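Long-range contacts in 1-pyrroline-5-carboxylate dehydrogenase (Thermus thermophilus, PDB 1UZB), which probably catalyses the NAD(P)-dependent oxidation of the proline-breakdown intermediate 1-pyrroline-5-carboxylate (glutamate semialdehyde) to glutamate, as an aldehyde dehydrogenase: residues R284-K292 / F485-A495; V121-V129 / A354-V364. All coordinates share one frame; numbering follows the deposited sequence. Where two conformers were deposited one is given.

Contact 1: residues R284-K292 / F485-A495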
# COMPACT_ATOMS: atom_id res chain seq x y z
N ARG A 284 -14.19 -21.31 24.77
CA ARG A 284 -14.03 -19.87 24.70
C ARG A 284 -15.39 -19.31 25.10
O ARG A 284 -16.43 -19.79 24.65
CB ARG A 284 -13.68 -19.41 23.29
CG ARG A 284 -12.30 -19.83 22.84
CD ARG A 284 -11.91 -19.09 21.57
NE ARG A 284 -10.64 -19.58 21.05
CZ ARG A 284 -10.06 -19.12 19.95
NH1 ARG A 284 -10.63 -18.16 19.24
NH2 ARG A 284 -8.90 -19.64 19.55
N ALA A 285 -15.37 -18.31 25.98
CA ALA A 285 -16.59 -17.67 26.44
C ALA A 285 -16.41 -16.17 26.35
O ALA A 285 -15.49 -15.61 26.95
CB ALA A 285 -16.90 -18.08 27.87
N TYR A 286 -17.29 -15.53 25.59
CA TYR A 286 -17.24 -14.09 25.41
C TYR A 286 -18.47 -13.54 26.12
O TYR A 286 -19.59 -13.99 25.87
CB TYR A 286 -17.25 -13.74 23.92
CG TYR A 286 -16.69 -14.83 23.02
CD1 TYR A 286 -17.52 -15.81 22.48
CD2 TYR A 286 -15.33 -14.87 22.70
CE1 TYR A 286 -17.01 -16.81 21.65
CE2 TYR A 286 -14.81 -15.87 21.87
CZ TYR A 286 -15.66 -16.83 21.35
OH TYR A 286 -15.17 -17.81 20.50
N VAL A 287 -18.26 -12.59 27.03
CA VAL A 287 -19.38 -12.03 27.77
C VAL A 287 -19.37 -10.51 27.85
O VAL A 287 -18.33 -9.88 28.03
CB VAL A 287 -19.41 -12.60 29.21
CG1 VAL A 287 -19.45 -14.13 29.18
CG2 VAL A 287 -18.19 -12.13 29.99
N GLU A 288 -20.55 -9.92 27.67
CA GLU A 288 -20.74 -8.47 27.77
C GLU A 288 -21.74 -8.42 28.92
O GLU A 288 -22.88 -8.87 28.78
CB GLU A 288 -21.34 -7.90 26.48
CG GLU A 288 -21.30 -6.38 26.37
CD GLU A 288 -22.59 -5.69 26.79
OE1 GLU A 288 -22.88 -5.64 28.01
OE2 GLU A 288 -23.32 -5.21 25.90
N THR A 289 -21.31 -7.85 30.04
CA THR A 289 -22.12 -7.85 31.26
C THR A 289 -22.64 -6.55 31.87
O THR A 289 -22.80 -6.47 33.09
CB THR A 289 -21.36 -8.61 32.34
OG1 THR A 289 -19.99 -8.18 32.34
CG2 THR A 289 -21.40 -10.11 32.06
N GLY A 290 -22.91 -5.55 31.04
CA GLY A 290 -23.45 -4.30 31.55
C GLY A 290 -22.48 -3.32 32.15
O GLY A 290 -21.26 -3.48 32.04
N GLY A 291 -23.01 -2.29 32.80
CA GLY A 291 -22.17 -1.29 33.42
C GLY A 291 -22.91 -0.33 34.33
O GLY A 291 -24.12 -0.46 34.55
N LYS A 292 -22.17 0.61 34.91
CA LYS A 292 -22.73 1.65 35.77
C LYS A 292 -22.07 2.89 35.19
O LYS A 292 -21.11 3.44 35.74
CB LYS A 292 -22.33 1.45 37.24
CG LYS A 292 -23.08 2.37 38.20
CD LYS A 292 -24.57 2.03 38.25
CE LYS A 292 -25.34 3.08 39.06
NZ LYS A 292 -26.78 2.72 39.22
N PHE A 485 -17.68 -1.63 20.16
CA PHE A 485 -18.38 -1.66 21.44
C PHE A 485 -18.04 -2.81 22.39
O PHE A 485 -18.18 -3.98 22.04
CB PHE A 485 -19.89 -1.64 21.19
CG PHE A 485 -20.70 -1.42 22.43
CD1 PHE A 485 -20.74 -0.17 23.03
CD2 PHE A 485 -21.39 -2.47 23.02
CE1 PHE A 485 -21.46 0.03 24.20
CE2 PHE A 485 -22.11 -2.28 24.19
CZ PHE A 485 -22.14 -1.03 24.78
N GLY A 486 -17.61 -2.47 23.60
CA GLY A 486 -17.25 -3.47 24.58
C GLY A 486 -16.50 -2.79 25.70
O GLY A 486 -15.82 -1.79 25.47
N GLY A 487 -16.59 -3.34 26.91
CA GLY A 487 -15.95 -2.69 28.03
C GLY A 487 -14.78 -3.35 28.73
O GLY A 487 -14.18 -4.31 28.23
N PHE A 488 -14.48 -2.80 29.90
CA PHE A 488 -13.38 -3.24 30.76
C PHE A 488 -13.96 -3.75 32.08
O PHE A 488 -15.16 -3.59 32.36
CB PHE A 488 -12.46 -2.06 31.11
CG PHE A 488 -11.85 -1.36 29.93
CD1 PHE A 488 -11.57 0.00 30.00
CD2 PHE A 488 -11.52 -2.06 28.77
CE1 PHE A 488 -10.96 0.66 28.94
CE2 PHE A 488 -10.90 -1.40 27.70
CZ PHE A 488 -10.62 -0.04 27.79
N LYS A 489 -13.10 -4.34 32.90
CA LYS A 489 -13.50 -4.81 34.22
C LYS A 489 -14.73 -5.71 34.21
O LYS A 489 -14.85 -6.59 33.35
CB LYS A 489 -13.69 -3.59 35.12
CG LYS A 489 -12.37 -2.83 35.34
CD LYS A 489 -12.57 -1.37 35.74
CE LYS A 489 -13.34 -1.23 37.04
NZ LYS A 489 -13.49 0.22 37.38
N LEU A 490 -15.66 -5.53 35.15
CA LEU A 490 -16.81 -6.41 35.18
C LEU A 490 -17.88 -6.13 34.13
O LEU A 490 -19.00 -6.64 34.22
CB LEU A 490 -17.40 -6.49 36.59
CG LEU A 490 -16.44 -7.19 37.57
CD1 LEU A 490 -17.13 -7.38 38.92
CD2 LEU A 490 -15.98 -8.53 37.01
N SER A 491 -17.54 -5.32 33.13
CA SER A 491 -18.45 -5.06 32.03
C SER A 491 -18.24 -6.15 30.97
O SER A 491 -18.94 -6.18 29.96
CB SER A 491 -18.21 -3.68 31.43
OG SER A 491 -18.71 -2.68 32.31
N GLY A 492 -17.28 -7.04 31.21
CA GLY A 492 -17.07 -8.11 30.26
C GLY A 492 -15.66 -8.43 29.83
O GLY A 492 -14.68 -7.97 30.43
N THR A 493 -15.56 -9.21 28.76
CA THR A 493 -14.28 -9.65 28.22
C THR A 493 -13.70 -8.77 27.11
O THR A 493 -12.73 -9.14 26.47
CB THR A 493 -14.40 -11.10 27.71
OG1 THR A 493 -15.57 -11.21 26.88
CG2 THR A 493 -14.51 -12.07 28.87
N ASN A 494 -14.30 -7.60 26.90
CA ASN A 494 -13.84 -6.66 25.88
C ASN A 494 -13.92 -7.20 24.46
O ASN A 494 -13.04 -6.92 23.63
CB ASN A 494 -12.40 -6.19 26.19
CG ASN A 494 -12.01 -4.94 25.42
OD1 ASN A 494 -11.08 -4.96 24.61
ND2 ASN A 494 -12.72 -3.84 25.66
N ALA A 495 -14.94 -7.99 24.17
CA ALA A 495 -15.13 -8.50 22.82
C ALA A 495 -15.79 -7.33 22.10
O ALA A 495 -16.99 -7.08 22.27
CB ALA A 495 -16.06 -9.72 22.82
O HOH W 1 -17.46 -8.37 25.76
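Val-287 O takes two donors: Thr-493 N donates to it over 2.9 Å, approaching nearly along the C=O axis, and a water bound also by Ala-495 N gives it a second proton. The carbonyl belongs to strand 284-288, which pairs on its other edge with strand 255-259 and runs into Glu-Thr-Gly-Gly-Lys, a variant of the aldehyde dehydrogenase signature Glu-Leu-Gly-Gly-Lys; in relatives its glutamate is the general base. Loop 485-495 meets this strand end through one antiparallel, non-hydrogen-bonded bridge, Glu-288 with Gly-492. Thr-289 N closes it by bonding Ser-491 O at 2.9 Å. A side chain on Gly-492 would run into Val-287 O. Thr-493 copies a strand partner: its OG1 lies between its own N and carbonyl carbon (chi1 48°) and accepts Val-287 N at 3.0 Å, while its CG2 rests 3.8 Å from Val-287 CG2. With a valine in place of Thr-493, Val-287 N would probably lose its acceptor and be left buried without a mate. Past the bridge, hydroxyls take over. Thr-289 OG1 donates 2.6 Å to Leu-490 O from well above that carbonyl's plane. Ser-491 OG, itself an acceptor for Gly-444 N, donates to Gly-290 O at 2.7 Å, lying in the carbonyl plane.

Contact 2: residues V121-V129 / A354-V364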
# COMPACT_ATOMS: atom_id res chain seq x y z
N VAL A 121 -41.64 -2.47 19.11
CA VAL A 121 -42.51 -1.55 19.82
C VAL A 121 -43.47 -2.32 20.72
O VAL A 121 -43.59 -2.04 21.92
CB VAL A 121 -43.33 -0.69 18.82
CG1 VAL A 121 -44.41 0.09 19.56
CG2 VAL A 121 -42.41 0.26 18.07
N TYR A 122 -44.14 -3.31 20.15
CA TYR A 122 -45.10 -4.11 20.90
C TYR A 122 -44.54 -5.16 21.84
O TYR A 122 -45.08 -5.35 22.93
CB TYR A 122 -46.09 -4.79 19.94
CG TYR A 122 -47.07 -3.83 19.31
CD1 TYR A 122 -47.11 -3.65 17.92
CD2 TYR A 122 -47.95 -3.09 20.10
CE1 TYR A 122 -48.00 -2.74 17.35
CE2 TYR A 122 -48.84 -2.19 19.53
CZ TYR A 122 -48.86 -2.02 18.16
OH TYR A 122 -49.74 -1.13 17.60
N GLU A 123 -43.45 -5.83 21.45
CA GLU A 123 -42.91 -6.88 22.32
C GLU A 123 -42.01 -6.43 23.47
O GLU A 123 -42.06 -7.03 24.55
CB GLU A 123 -42.16 -7.94 21.50
CG GLU A 123 -41.91 -9.21 22.32
CD GLU A 123 -41.27 -10.34 21.54
OE1 GLU A 123 -41.42 -11.51 21.98
OE2 GLU A 123 -40.60 -10.08 20.52
N VAL A 124 -41.19 -5.40 23.25
CA VAL A 124 -40.32 -4.93 24.32
C VAL A 124 -40.51 -3.47 24.72
O VAL A 124 -39.74 -2.93 25.51
CB VAL A 124 -38.82 -5.20 24.01
CG1 VAL A 124 -38.58 -6.70 23.87
CG2 VAL A 124 -38.40 -4.47 22.75
N GLY A 125 -41.54 -2.82 24.17
CA GLY A 125 -41.83 -1.46 24.55
C GLY A 125 -40.91 -0.33 24.14
O GLY A 125 -40.75 0.64 24.88
N LYS A 126 -40.30 -0.45 22.97
CA LYS A 126 -39.44 0.61 22.47
C LYS A 126 -40.30 1.61 21.73
O LYS A 126 -41.27 1.22 21.07
CB LYS A 126 -38.39 0.06 21.50
CG LYS A 126 -37.39 -0.86 22.13
CD LYS A 126 -36.12 -0.96 21.30
CE LYS A 126 -35.04 -1.67 22.11
NZ LYS A 126 -33.71 -1.63 21.45
N ASN A 127 -39.99 2.90 21.84
CA ASN A 127 -40.75 3.87 21.08
C ASN A 127 -40.26 3.73 19.63
O ASN A 127 -39.38 2.90 19.35
CB ASN A 127 -40.61 5.31 21.62
CG ASN A 127 -39.21 5.88 21.51
OD1 ASN A 127 -38.37 5.37 20.77
ND2 ASN A 127 -38.96 6.96 22.23
N TRP A 128 -40.82 4.50 18.72
CA TRP A 128 -40.47 4.38 17.30
C TRP A 128 -39.00 4.52 16.92
O TRP A 128 -38.48 3.69 16.18
CB TRP A 128 -41.31 5.36 16.48
CG TRP A 128 -42.80 5.10 16.52
CD1 TRP A 128 -43.50 4.40 17.45
CD2 TRP A 128 -43.76 5.62 15.60
NE1 TRP A 128 -44.85 4.45 17.17
CE2 TRP A 128 -45.03 5.20 16.04
CE3 TRP A 128 -43.67 6.41 14.44
CZ2 TRP A 128 -46.21 5.54 15.36
CZ3 TRP A 128 -44.84 6.75 13.77
CH2 TRP A 128 -46.09 6.32 14.23
N VAL A 129 -38.34 5.56 17.39
CA VAL A 129 -36.94 5.75 17.03
C VAL A 129 -36.00 4.74 17.69
O VAL A 129 -35.01 4.33 17.09
CB VAL A 129 -36.47 7.20 17.31
CG1 VAL A 129 -37.33 8.18 16.52
CG2 VAL A 129 -36.52 7.49 18.80
N ALA A 354 -45.94 2.27 24.17
CA ALA A 354 -44.91 2.43 23.15
C ALA A 354 -45.46 2.76 21.75
O ALA A 354 -44.84 3.53 21.01
CB ALA A 354 -44.03 1.18 23.09
N GLU A 355 -46.60 2.19 21.40
CA GLU A 355 -47.19 2.44 20.09
C GLU A 355 -47.50 3.92 19.86
O GLU A 355 -47.55 4.38 18.72
CB GLU A 355 -48.46 1.61 19.88
CG GLU A 355 -49.56 1.87 20.89
CD GLU A 355 -50.87 1.17 20.53
OE1 GLU A 355 -51.86 1.35 21.27
OE2 GLU A 355 -50.90 0.45 19.52
N GLU A 356 -47.70 4.67 20.94
CA GLU A 356 -48.00 6.10 20.85
C GLU A 356 -46.73 6.94 20.62
O GLU A 356 -46.80 8.16 20.52
CB GLU A 356 -48.67 6.59 22.14
CG GLU A 356 -50.02 5.96 22.45
CD GLU A 356 -51.09 6.28 21.43
OE1 GLU A 356 -50.99 7.35 20.78
OE2 GLU A 356 -52.04 5.48 21.28
N ASN A 357 -45.59 6.27 20.55
CA ASN A 357 -44.29 6.92 20.36
C ASN A 357 -43.98 7.98 21.42
O ASN A 357 -43.66 9.12 21.11
CB ASN A 357 -44.19 7.54 18.96
CG ASN A 357 -42.76 7.94 18.62
OD1 ASN A 357 -41.81 7.32 19.10
ND2 ASN A 357 -42.61 8.95 17.78
N PRO A 358 -44.08 7.59 22.70
CA PRO A 358 -43.81 8.51 23.80
C PRO A 358 -42.30 8.61 23.99
O PRO A 358 -41.54 7.88 23.36
CB PRO A 358 -44.48 7.83 24.98
CG PRO A 358 -44.16 6.39 24.70
CD PRO A 358 -44.47 6.27 23.21
N ASP A 359 -41.86 9.51 24.86
CA ASP A 359 -40.43 9.62 25.13
C ASP A 359 -39.99 8.34 25.83
O ASP A 359 -38.89 7.84 25.59
CB ASP A 359 -40.13 10.84 26.00
CG ASP A 359 -40.40 12.14 25.28
OD1 ASP A 359 -39.97 12.28 24.11
OD2 ASP A 359 -41.02 13.04 25.88
N LEU A 360 -40.85 7.82 26.70
CA LEU A 360 -40.57 6.58 27.42
C LEU A 360 -41.75 5.63 27.35
O LEU A 360 -42.90 6.03 27.56
CB LEU A 360 -40.28 6.83 28.90
CG LEU A 360 -38.88 7.25 29.34
CD1 LEU A 360 -38.71 8.74 29.10
CD2 LEU A 360 -38.70 6.94 30.82
N GLY A 361 -41.46 4.38 27.03
CA GLY A 361 -42.50 3.37 27.02
C GLY A 361 -42.41 2.74 28.40
O GLY A 361 -41.92 3.37 29.34
N PRO A 362 -42.88 1.50 28.57
CA PRO A 362 -42.85 0.78 29.84
C PRO A 362 -41.55 0.02 30.00
O PRO A 362 -40.80 -0.15 29.03
CB PRO A 362 -44.01 -0.19 29.70
CG PRO A 362 -43.85 -0.61 28.26
CD PRO A 362 -43.57 0.70 27.54
N VAL A 363 -41.24 -0.43 31.21
CA VAL A 363 -40.06 -1.26 31.37
C VAL A 363 -40.53 -2.61 30.82
O VAL A 363 -41.73 -2.84 30.67
CB VAL A 363 -39.57 -1.34 32.84
CG1 VAL A 363 -39.01 0.02 33.26
CG2 VAL A 363 -40.68 -1.76 33.77
N VAL A 364 -39.59 -3.50 30.52
CA VAL A 364 -39.93 -4.75 29.86
C VAL A 364 -40.82 -5.81 30.50
O VAL A 364 -41.51 -6.54 29.79
CB VAL A 364 -38.63 -5.45 29.35
CG1 VAL A 364 -38.00 -6.26 30.46
CG2 VAL A 364 -38.95 -6.30 28.14
O HOH W 2 -41.67 -7.87 27.21
O HOH W 3 -39.31 -2.22 28.05
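Trp-128 leans on Asn-357 along the first half of its side chain. Its CB sits 3.3 Å from Asn-357 OD1, and CG meets the amide carbon CG of Asn-357. Over the five-membered ring lies Asn-357 CB, 3.5 Å from the centroid and 9° off the normal, a CH-pi contact; ring and amide planes are stacked, 18° apart. At the ring's edge NE1 donates to Glu-355 O over 3.1 Å, from above that carbonyl's plane, and CZ2 brushes the same oxygen, while Met-23 and Leu-27 of helix 17-32 also pack on the indole. Asn-357 CG stands opposite its own N (chi1 -167°), which carries OD1 to Trp-128 N, 3.0 Å away.

This is the start of helix 128-149, and Asn-127 is its N-cap: OD1 takes Glu-130 N, while ND2 donates to Pro-358 O at 3.0 Å, in both the amide and the carbonyl plane. The loop after helix 332-346 is thereby fastened to the bend between helices 113-124 and 128-149. Inside the bend, Ala-354 CB presses on Lys-126 O (3.4 Å) and on Val-121 CG1. Tyr-122 OH donates to Glu-355 OE2 over 2.7 Å; toward Val-364, a water instead links Val-124 O with Pro-362 O. Two asparagine side-chain oxygens thus accept N-H groups at one helix start, Asn-357 OD1 that of Trp-128 and Asn-127 OD1 that of Glu-130; Lys-126 O, buried beneath Ala-354, has no polar partner in the model.

How the contacts relate
Contacts 1 and 2 do not touch: their centres lie 27 Å apart and their nearest atoms about 12 Å. Their segments alternate along the chain: 284-292 lies between 121-129 and its partner 354-364, and 485-495 comes after both. What spans the gap is the loop carrying Gln-318, Gln-320 and Cys-322. Gln-318 bonds Gly-125, Gly-361 and Pro-362 of contact 2, Gln-320 bonds Val-364, and Cys-322 touches Glu-288 of contact 1. In relatives the cysteine of this loop is the nucleophile, so contact 1 probably borders the active site and contact 2 holds the loop's earlier part. Another subunit packs against segment 485-495, whereas none touches contact 2.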